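Putative methylthioribose-1-phosphate isomerase (Archaeoglobus fulgidus, PDB 1T5O) probably catalyses the interconversion of methylthioribose-1-phosphate and methylthioribulose-1-phosphate, an isomerase step in methionine biosynthesis. Local coordinates at residues A[67-78]-A[105-115]; A[234-242]-A[273-281]. All blocks are in the same frame, centred on the assembly; numbering follows the deposited sequence.

Contact 1: residues A[67-78]-A[105-115]; sequences FADVDELKEHLK and ALKGESVEEVK
Val114 of 105-115 sits as a knob in a hole formed by Val70, Leu73, Lys74 and Leu77. Its CG1 meets Leu73 CD2 tip to tip at 3.4 Å, a close fit for two methyl groups. Leu77 runs the other way beside it and also reaches Ala105 CB with CD1. Val70 lies over the start of the other helix, its CG2 3.5 Å from Val111 CG2. Leu73 and Leu77 also touch Ala62. Between this tight side and solvent, Lys74 makes a polar grip. It crosses Leu106 at a slant, CB and CG touching Leu106 CD2, then bends at its last torsion (chi4 -56°). This brings NZ to two backbone oxygens of the 105-108 turn, Gly108 O at 2.6 Å and Leu106 O at 3.0 Å. The second is approached from above its carbonyl plane. A methionine in its place would probably leave both carbonyls without this donor and the turn less firmly tied to helix 70-78. On the loose side Lys78 only brushes Leu106 CD1 with CE, and Glu109 is exposed. Segments 70-78 and 111-115 run at 27°, axes 9.8 Å apart: a single knob-into-hole fit between near-parallel helix segments in a helical part of the chain.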
# COMPACT_ATOMS: atom_id res chain seq x y z
N PHE A 67 -38.73 6.07 33.00
CA PHE A 67 -38.98 7.46 33.37
C PHE A 67 -40.45 7.63 33.74
O PHE A 67 -41.34 7.15 33.03
CB PHE A 67 -38.68 8.41 32.19
CG PHE A 67 -37.22 8.51 31.82
CD1 PHE A 67 -36.56 7.45 31.21
CD2 PHE A 67 -36.52 9.70 32.05
CE1 PHE A 67 -35.22 7.57 30.82
CE2 PHE A 67 -35.18 9.82 31.66
CZ PHE A 67 -34.53 8.76 31.04
N ALA A 68 -40.71 8.30 34.86
CA ALA A 68 -42.09 8.53 35.29
C ALA A 68 -42.56 9.87 34.71
O ALA A 68 -43.72 10.01 34.31
CB ALA A 68 -42.18 8.53 36.81
N ASP A 69 -41.65 10.85 34.67
CA ASP A 69 -41.95 12.18 34.14
C ASP A 69 -41.25 12.53 32.82
O ASP A 69 -40.04 12.37 32.67
CB ASP A 69 -41.60 13.25 35.18
CG ASP A 69 -41.63 14.64 34.59
OD1 ASP A 69 -40.64 15.02 33.93
OD2 ASP A 69 -42.64 15.35 34.76
N VAL A 70 -42.05 13.04 31.89
CA VAL A 70 -41.59 13.41 30.55
C VAL A 70 -40.49 14.46 30.49
O VAL A 70 -39.46 14.24 29.85
CB VAL A 70 -42.78 13.89 29.69
CG1 VAL A 70 -42.33 14.11 28.26
CG2 VAL A 70 -43.90 12.87 29.75
N ASP A 71 -40.69 15.60 31.14
CA ASP A 71 -39.69 16.66 31.10
C ASP A 71 -38.31 16.22 31.56
O ASP A 71 -37.30 16.79 31.15
CB ASP A 71 -40.17 17.86 31.90
CG ASP A 71 -41.42 18.46 31.32
OD1 ASP A 71 -41.56 18.43 30.07
OD2 ASP A 71 -42.26 18.97 32.09
N GLU A 72 -38.28 15.21 32.42
CA GLU A 72 -37.01 14.69 32.92
C GLU A 72 -36.40 13.89 31.77
O GLU A 72 -35.20 13.96 31.50
CB GLU A 72 -37.25 13.79 34.13
CG GLU A 72 -38.14 14.44 35.19
CD GLU A 72 -38.05 13.75 36.54
OE1 GLU A 72 -38.33 12.54 36.63
OE2 GLU A 72 -37.69 14.45 37.52
N LEU A 73 -37.26 13.14 31.09
CA LEU A 73 -36.85 12.34 29.94
C LEU A 73 -36.23 13.27 28.90
O LEU A 73 -35.09 13.06 28.49
CB LEU A 73 -38.05 11.61 29.34
CG LEU A 73 -37.80 10.89 28.01
CD1 LEU A 73 -36.63 9.93 28.17
CD2 LEU A 73 -39.06 10.16 27.57
N LYS A 74 -36.98 14.29 28.50
CA LYS A 74 -36.52 15.26 27.51
C LYS A 74 -35.17 15.89 27.87
O LYS A 74 -34.26 15.99 27.03
CB LYS A 74 -37.55 16.37 27.33
CG LYS A 74 -38.93 15.91 26.87
CD LYS A 74 -39.78 17.13 26.46
CE LYS A 74 -41.18 16.72 26.02
NZ LYS A 74 -41.15 15.72 24.93
N GLU A 75 -35.04 16.33 29.12
CA GLU A 75 -33.80 16.94 29.58
C GLU A 75 -32.65 15.95 29.35
O GLU A 75 -31.58 16.33 28.87
CB GLU A 75 -33.92 17.29 31.07
CG GLU A 75 -32.76 18.12 31.60
CD GLU A 75 -32.93 18.51 33.07
OE1 GLU A 75 -32.14 19.37 33.54
OE2 GLU A 75 -33.83 17.95 33.75
N HIS A 76 -32.89 14.69 29.70
CA HIS A 76 -31.90 13.63 29.52
C HIS A 76 -31.51 13.48 28.05
O HIS A 76 -30.34 13.32 27.72
CB HIS A 76 -32.46 12.30 30.05
CG HIS A 76 -31.55 11.13 29.81
ND1 HIS A 76 -30.35 10.96 30.48
CD2 HIS A 76 -31.66 10.06 28.98
CE1 HIS A 76 -29.77 9.85 30.07
NE2 HIS A 76 -30.54 9.29 29.16
N LEU A 77 -32.50 13.53 27.16
CA LEU A 77 -32.21 13.38 25.73
C LEU A 77 -31.28 14.49 25.22
O LEU A 77 -30.36 14.22 24.44
CB LEU A 77 -33.51 13.38 24.93
CG LEU A 77 -34.44 12.19 25.21
CD1 LEU A 77 -35.57 12.20 24.21
CD2 LEU A 77 -33.66 10.88 25.12
N LYS A 78 -31.51 15.72 25.65
CA LYS A 78 -30.67 16.83 25.21
C LYS A 78 -29.23 16.59 25.67
O LYS A 78 -28.27 16.91 24.96
CB LYS A 78 -31.21 18.15 25.76
CG LYS A 78 -32.59 18.52 25.21
CD LYS A 78 -33.14 19.80 25.85
CE LYS A 78 -34.51 20.14 25.29
NZ LYS A 78 -35.09 21.38 25.89
N ALA A 105 -38.39 13.33 18.88
CA ALA A 105 -38.76 12.80 20.18
C ALA A 105 -39.31 13.89 21.09
O ALA A 105 -40.33 13.69 21.76
CB ALA A 105 -37.54 12.13 20.84
N LEU A 106 -38.65 15.04 21.11
CA LEU A 106 -39.09 16.15 21.95
C LEU A 106 -40.51 16.59 21.62
O LEU A 106 -41.14 17.30 22.41
CB LEU A 106 -38.12 17.32 21.80
CG LEU A 106 -36.72 17.06 22.37
CD1 LEU A 106 -35.91 18.33 22.28
CD2 LEU A 106 -36.82 16.59 23.82
N LYS A 107 -41.02 16.17 20.47
CA LYS A 107 -42.37 16.51 20.04
C LYS A 107 -43.43 15.70 20.81
O LYS A 107 -44.62 15.99 20.73
CB LYS A 107 -42.51 16.27 18.54
CG LYS A 107 -42.36 17.53 17.70
CD LYS A 107 -41.70 17.24 16.35
CE LYS A 107 -42.13 18.27 15.31
NZ LYS A 107 -41.39 18.16 14.02
N GLY A 108 -42.98 14.68 21.55
CA GLY A 108 -43.90 13.87 22.32
C GLY A 108 -44.34 14.61 23.58
O GLY A 108 -43.61 15.46 24.11
N GLU A 109 -45.54 14.29 24.06
CA GLU A 109 -46.09 14.94 25.25
C GLU A 109 -46.21 13.99 26.44
O GLU A 109 -46.66 14.38 27.51
CB GLU A 109 -47.45 15.56 24.93
CG GLU A 109 -47.41 17.07 24.72
CD GLU A 109 -47.37 17.83 26.04
OE1 GLU A 109 -47.32 19.09 26.02
OE2 GLU A 109 -47.40 17.18 27.11
N SER A 110 -45.80 12.74 26.25
CA SER A 110 -45.84 11.74 27.32
C SER A 110 -44.58 10.91 27.18
O SER A 110 -43.93 10.94 26.14
CB SER A 110 -47.06 10.84 27.19
OG SER A 110 -46.95 10.00 26.06
N VAL A 111 -44.25 10.15 28.22
CA VAL A 111 -43.05 9.33 28.19
C VAL A 111 -43.09 8.31 27.03
O VAL A 111 -42.09 8.17 26.33
CB VAL A 111 -42.86 8.61 29.54
CG1 VAL A 111 -41.46 8.04 29.65
CG2 VAL A 111 -43.12 9.60 30.67
N GLU A 112 -44.22 7.64 26.83
CA GLU A 112 -44.34 6.67 25.72
C GLU A 112 -44.16 7.36 24.37
O GLU A 112 -43.39 6.91 23.54
CB GLU A 112 -45.70 5.96 25.73
CG GLU A 112 -45.74 4.63 26.48
CD GLU A 112 -46.88 3.72 26.00
OE1 GLU A 112 -46.71 3.05 24.96
OE2 GLU A 112 -47.94 3.68 26.66
N GLU A 113 -44.90 8.44 24.15
CA GLU A 113 -44.80 9.19 22.91
C GLU A 113 -43.35 9.52 22.56
O GLU A 113 -42.89 9.23 21.46
CB GLU A 113 -45.60 10.48 23.02
CG GLU A 113 -47.02 10.38 22.49
CD GLU A 113 -47.96 11.36 23.17
OE1 GLU A 113 -47.52 12.50 23.44
OE2 GLU A 113 -49.13 10.99 23.42
N VAL A 114 -42.63 10.11 23.52
CA VAL A 114 -41.24 10.49 23.31
C VAL A 114 -40.39 9.28 22.97
O VAL A 114 -39.51 9.37 22.11
CB VAL A 114 -40.65 11.19 24.55
CG1 VAL A 114 -39.16 11.42 24.36
CG2 VAL A 114 -41.36 12.52 24.75
N LYS A 115 -40.67 8.15 23.62
CA LYS A 115 -39.94 6.93 23.35
C LYS A 115 -40.22 6.40 21.93
O LYS A 115 -39.29 6.09 21.18
CB LYS A 115 -40.31 5.86 24.38
CG LYS A 115 -39.72 6.12 25.76
CD LYS A 115 -40.33 5.22 26.79
CE LYS A 115 -40.08 3.76 26.47
NZ LYS A 115 -41.00 2.85 27.23

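Contact 2: residues A[234-242]-A[273-281]; sequences DRIVRDAVF and ERTAKDVVI
A beta hairpin with a classic bulge, which starts at the predicted proton donor Asp234, meets the loop 273-281 here. Asp234 and Arg235 form the bulge, both giving their N-H to Phe242 O. The type I turn from Val237 to Ala240 holds the polar end of the contact. Arg238 N donates to Arg274 O at 3.0 Å in a nearly straight bond (175°). Asp239 OD2 takes the N-H of Ala276 on its syn lone pair, at 2.7 Å. Asp239 CG lies between its own backbone N and carbonyl carbon (chi1 54°), which turns the carboxylate toward the loop. Its other oxygen, OD1, accepts from a water that in turn accepts from Lys277 N. The Arg238 guanidinium has Thr275 CG2 over one face, 3.6 Å above the plane. Its NH1 makes a weak bond to Glu273 O, and a second water bridges the same pair. The loop braces itself too: Asp278 OD1 accepts from Thr275 N and forms a long salt bridge with Arg274 NE.

The apolar end is built round Phe242. Val279 comes from the opposite direction and sets CG1 over the ring face, a CH-pi contact 3.9 Å from the centroid. Ile281 CD1 lies at the ring edge, 4.0 Å from Phe242 CE2. Ala276 CB touches Phe242 CZ and also Ala240 CB. Val237 fills in beside them, with CG1 against Val279 CG2.

Strand 235-237 is the first of three strands in a small antiparallel sheet, and Ile236 also bonds by its backbone to Thr269 and Asp271. Strand 240-244 is the middle member and pairs with strand 309-313, whose Pro311 touches Ala240, Phe242 and Ile281. Ile281 also packs on Ile219 of the second subunit.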
# COMPACT_ATOMS: atom_id res chain seq x y z
N ASP A 234 -16.31 10.79 0.37
CA ASP A 234 -16.55 11.28 1.71
C ASP A 234 -17.14 12.67 1.60
O ASP A 234 -17.91 13.10 2.45
CB ASP A 234 -15.26 11.32 2.49
CG ASP A 234 -14.81 9.94 2.89
OD1 ASP A 234 -15.55 9.28 3.66
OD2 ASP A 234 -13.73 9.50 2.42
N ARG A 235 -16.79 13.36 0.52
CA ARG A 235 -17.28 14.71 0.32
C ARG A 235 -16.99 15.17 -1.09
O ARG A 235 -15.88 15.01 -1.59
CB ARG A 235 -16.59 15.66 1.29
CG ARG A 235 -17.43 16.87 1.54
CD ARG A 235 -16.65 18.11 1.30
NE ARG A 235 -15.67 18.42 2.33
CZ ARG A 235 -15.93 18.56 3.63
NH1 ARG A 235 -17.15 18.38 4.11
NH2 ARG A 235 -14.96 18.97 4.45
N ILE A 236 -17.99 15.77 -1.73
CA ILE A 236 -17.81 16.24 -3.09
C ILE A 236 -18.01 17.75 -3.17
O ILE A 236 -19.09 18.25 -2.87
CB ILE A 236 -18.78 15.52 -4.04
CG1 ILE A 236 -18.53 13.99 -3.96
CG2 ILE A 236 -18.58 16.07 -5.49
CD1 ILE A 236 -19.46 13.10 -4.76
N VAL A 237 -16.95 18.46 -3.57
CA VAL A 237 -17.00 19.91 -3.70
C VAL A 237 -16.98 20.25 -5.19
O VAL A 237 -16.87 19.34 -6.02
CB VAL A 237 -15.83 20.59 -2.92
CG1 VAL A 237 -15.98 20.27 -1.42
CG2 VAL A 237 -14.46 20.11 -3.46
N ARG A 238 -17.06 21.53 -5.54
CA ARG A 238 -17.16 21.90 -6.94
C ARG A 238 -16.06 21.50 -7.88
O ARG A 238 -16.30 21.40 -9.08
CB ARG A 238 -17.43 23.40 -7.09
CG ARG A 238 -18.77 23.79 -6.49
CD ARG A 238 -19.36 25.02 -7.16
NE ARG A 238 -18.42 26.13 -7.23
CZ ARG A 238 -18.10 26.92 -6.21
NH1 ARG A 238 -18.64 26.73 -5.01
NH2 ARG A 238 -17.24 27.91 -6.41
N ASP A 239 -14.85 21.29 -7.37
CA ASP A 239 -13.75 20.89 -8.23
C ASP A 239 -13.12 19.57 -7.82
O ASP A 239 -12.07 19.20 -8.35
CB ASP A 239 -12.67 21.97 -8.25
CG ASP A 239 -12.19 22.36 -6.84
OD1 ASP A 239 -11.22 23.13 -6.75
OD2 ASP A 239 -12.77 21.93 -5.82
N ALA A 240 -13.73 18.85 -6.88
CA ALA A 240 -13.07 17.60 -6.48
C ALA A 240 -13.86 16.64 -5.63
O ALA A 240 -14.79 17.02 -4.95
CB ALA A 240 -11.74 17.91 -5.76
N VAL A 241 -13.43 15.38 -5.67
CA VAL A 241 -14.03 14.35 -4.84
C VAL A 241 -13.03 13.98 -3.75
O VAL A 241 -11.93 13.55 -4.04
CB VAL A 241 -14.35 13.07 -5.67
CG1 VAL A 241 -14.82 11.98 -4.74
CG2 VAL A 241 -15.47 13.38 -6.71
N PHE A 242 -13.40 14.19 -2.48
CA PHE A 242 -12.53 13.77 -1.39
C PHE A 242 -12.95 12.35 -0.97
O PHE A 242 -14.13 12.09 -0.72
CB PHE A 242 -12.61 14.72 -0.18
CG PHE A 242 -11.91 16.07 -0.40
CD1 PHE A 242 -12.56 17.09 -1.09
CD2 PHE A 242 -10.60 16.28 0.04
CE1 PHE A 242 -11.92 18.31 -1.34
CE2 PHE A 242 -9.94 17.50 -0.21
CZ PHE A 242 -10.62 18.52 -0.91
N GLU A 273 -21.18 24.42 -2.07
CA GLU A 273 -20.82 25.81 -1.85
C GLU A 273 -19.28 25.93 -1.75
O GLU A 273 -18.71 27.00 -1.87
CB GLU A 273 -21.44 26.32 -0.54
CG GLU A 273 -22.97 26.41 -0.57
CD GLU A 273 -23.48 27.50 -1.51
OE1 GLU A 273 -22.67 28.21 -2.13
OE2 GLU A 273 -24.72 27.64 -1.61
N ARG A 274 -18.62 24.80 -1.54
CA ARG A 274 -17.17 24.81 -1.36
C ARG A 274 -16.37 24.34 -2.58
O ARG A 274 -16.92 23.77 -3.53
CB ARG A 274 -16.82 23.88 -0.19
CG ARG A 274 -17.62 24.07 1.13
CD ARG A 274 -17.01 25.15 2.06
NE ARG A 274 -17.35 26.50 1.62
CZ ARG A 274 -18.55 27.07 1.73
NH1 ARG A 274 -19.56 26.41 2.29
NH2 ARG A 274 -18.73 28.32 1.32
N THR A 275 -15.06 24.60 -2.52
CA THR A 275 -14.10 24.11 -3.51
C THR A 275 -13.02 23.43 -2.67
O THR A 275 -13.00 23.54 -1.43
CB THR A 275 -13.48 25.21 -4.39
OG1 THR A 275 -12.89 26.22 -3.57
CG2 THR A 275 -14.54 25.79 -5.30
N ALA A 276 -12.12 22.71 -3.34
CA ALA A 276 -11.10 21.97 -2.63
C ALA A 276 -10.26 22.82 -1.72
O ALA A 276 -9.86 22.36 -0.69
CB ALA A 276 -10.20 21.18 -3.63
N LYS A 277 -10.02 24.08 -2.09
CA LYS A 277 -9.20 24.94 -1.26
C LYS A 277 -9.82 25.20 0.13
O LYS A 277 -9.12 25.54 1.07
CB LYS A 277 -8.91 26.26 -1.99
CG LYS A 277 -9.99 27.33 -1.81
CD LYS A 277 -9.63 28.59 -2.57
CE LYS A 277 -10.37 29.81 -2.03
NZ LYS A 277 -9.99 30.16 -0.62
N ASP A 278 -11.12 24.99 0.28
CA ASP A 278 -11.77 25.23 1.58
C ASP A 278 -11.62 24.08 2.56
O ASP A 278 -11.87 24.23 3.76
CB ASP A 278 -13.27 25.45 1.40
CG ASP A 278 -13.60 26.65 0.57
OD1 ASP A 278 -14.55 26.54 -0.23
OD2 ASP A 278 -12.94 27.70 0.73
N VAL A 279 -11.20 22.93 2.04
CA VAL A 279 -11.13 21.71 2.83
C VAL A 279 -9.78 21.42 3.47
O VAL A 279 -8.74 21.51 2.81
CB VAL A 279 -11.53 20.51 1.93
CG1 VAL A 279 -11.53 19.20 2.72
CG2 VAL A 279 -12.90 20.78 1.31
N VAL A 280 -9.77 21.08 4.75
CA VAL A 280 -8.50 20.75 5.37
C VAL A 280 -8.47 19.24 5.56
O VAL A 280 -9.43 18.64 6.07
CB VAL A 280 -8.30 21.46 6.73
CG1 VAL A 280 -8.37 22.98 6.54
CG2 VAL A 280 -9.34 21.01 7.71
N ILE A 281 -7.39 18.61 5.11
CA ILE A 281 -7.26 17.16 5.27
C ILE A 281 -6.51 16.84 6.55
O ILE A 281 -5.36 17.21 6.73
CB ILE A 281 -6.52 16.50 4.07
CG1 ILE A 281 -7.36 16.62 2.79
CG2 ILE A 281 -6.24 15.00 4.39
CD1 ILE A 281 -6.55 16.40 1.50
O HOH W 1 -17.08 28.69 -3.45
O HOH W 2 -9.98 24.59 -4.83

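How the contacts relate
Both segments of contact 1 precede those of contact 2, and all four lie in the initiation factor 2 subunit family region. Their centres are about 39 Å apart and their nearest atoms about 24 Å, so they do not touch. Contact 1 joins the starts of helices 70-85 and 111-141 in a helical part of the chain, away from the predicted substrate-binding and catalytic residues. Contact 2 lies in the later alpha/beta part; its two segments follow strands 228-231 and 261-264 of the seven-stranded sheet along the chain. The two share no helix or strand. Helix 111-141 leads from contact 1 toward that sheet, whose strand 149-152 follows it. Only contact 2 includes a predicted catalytic residue and touches the second subunit.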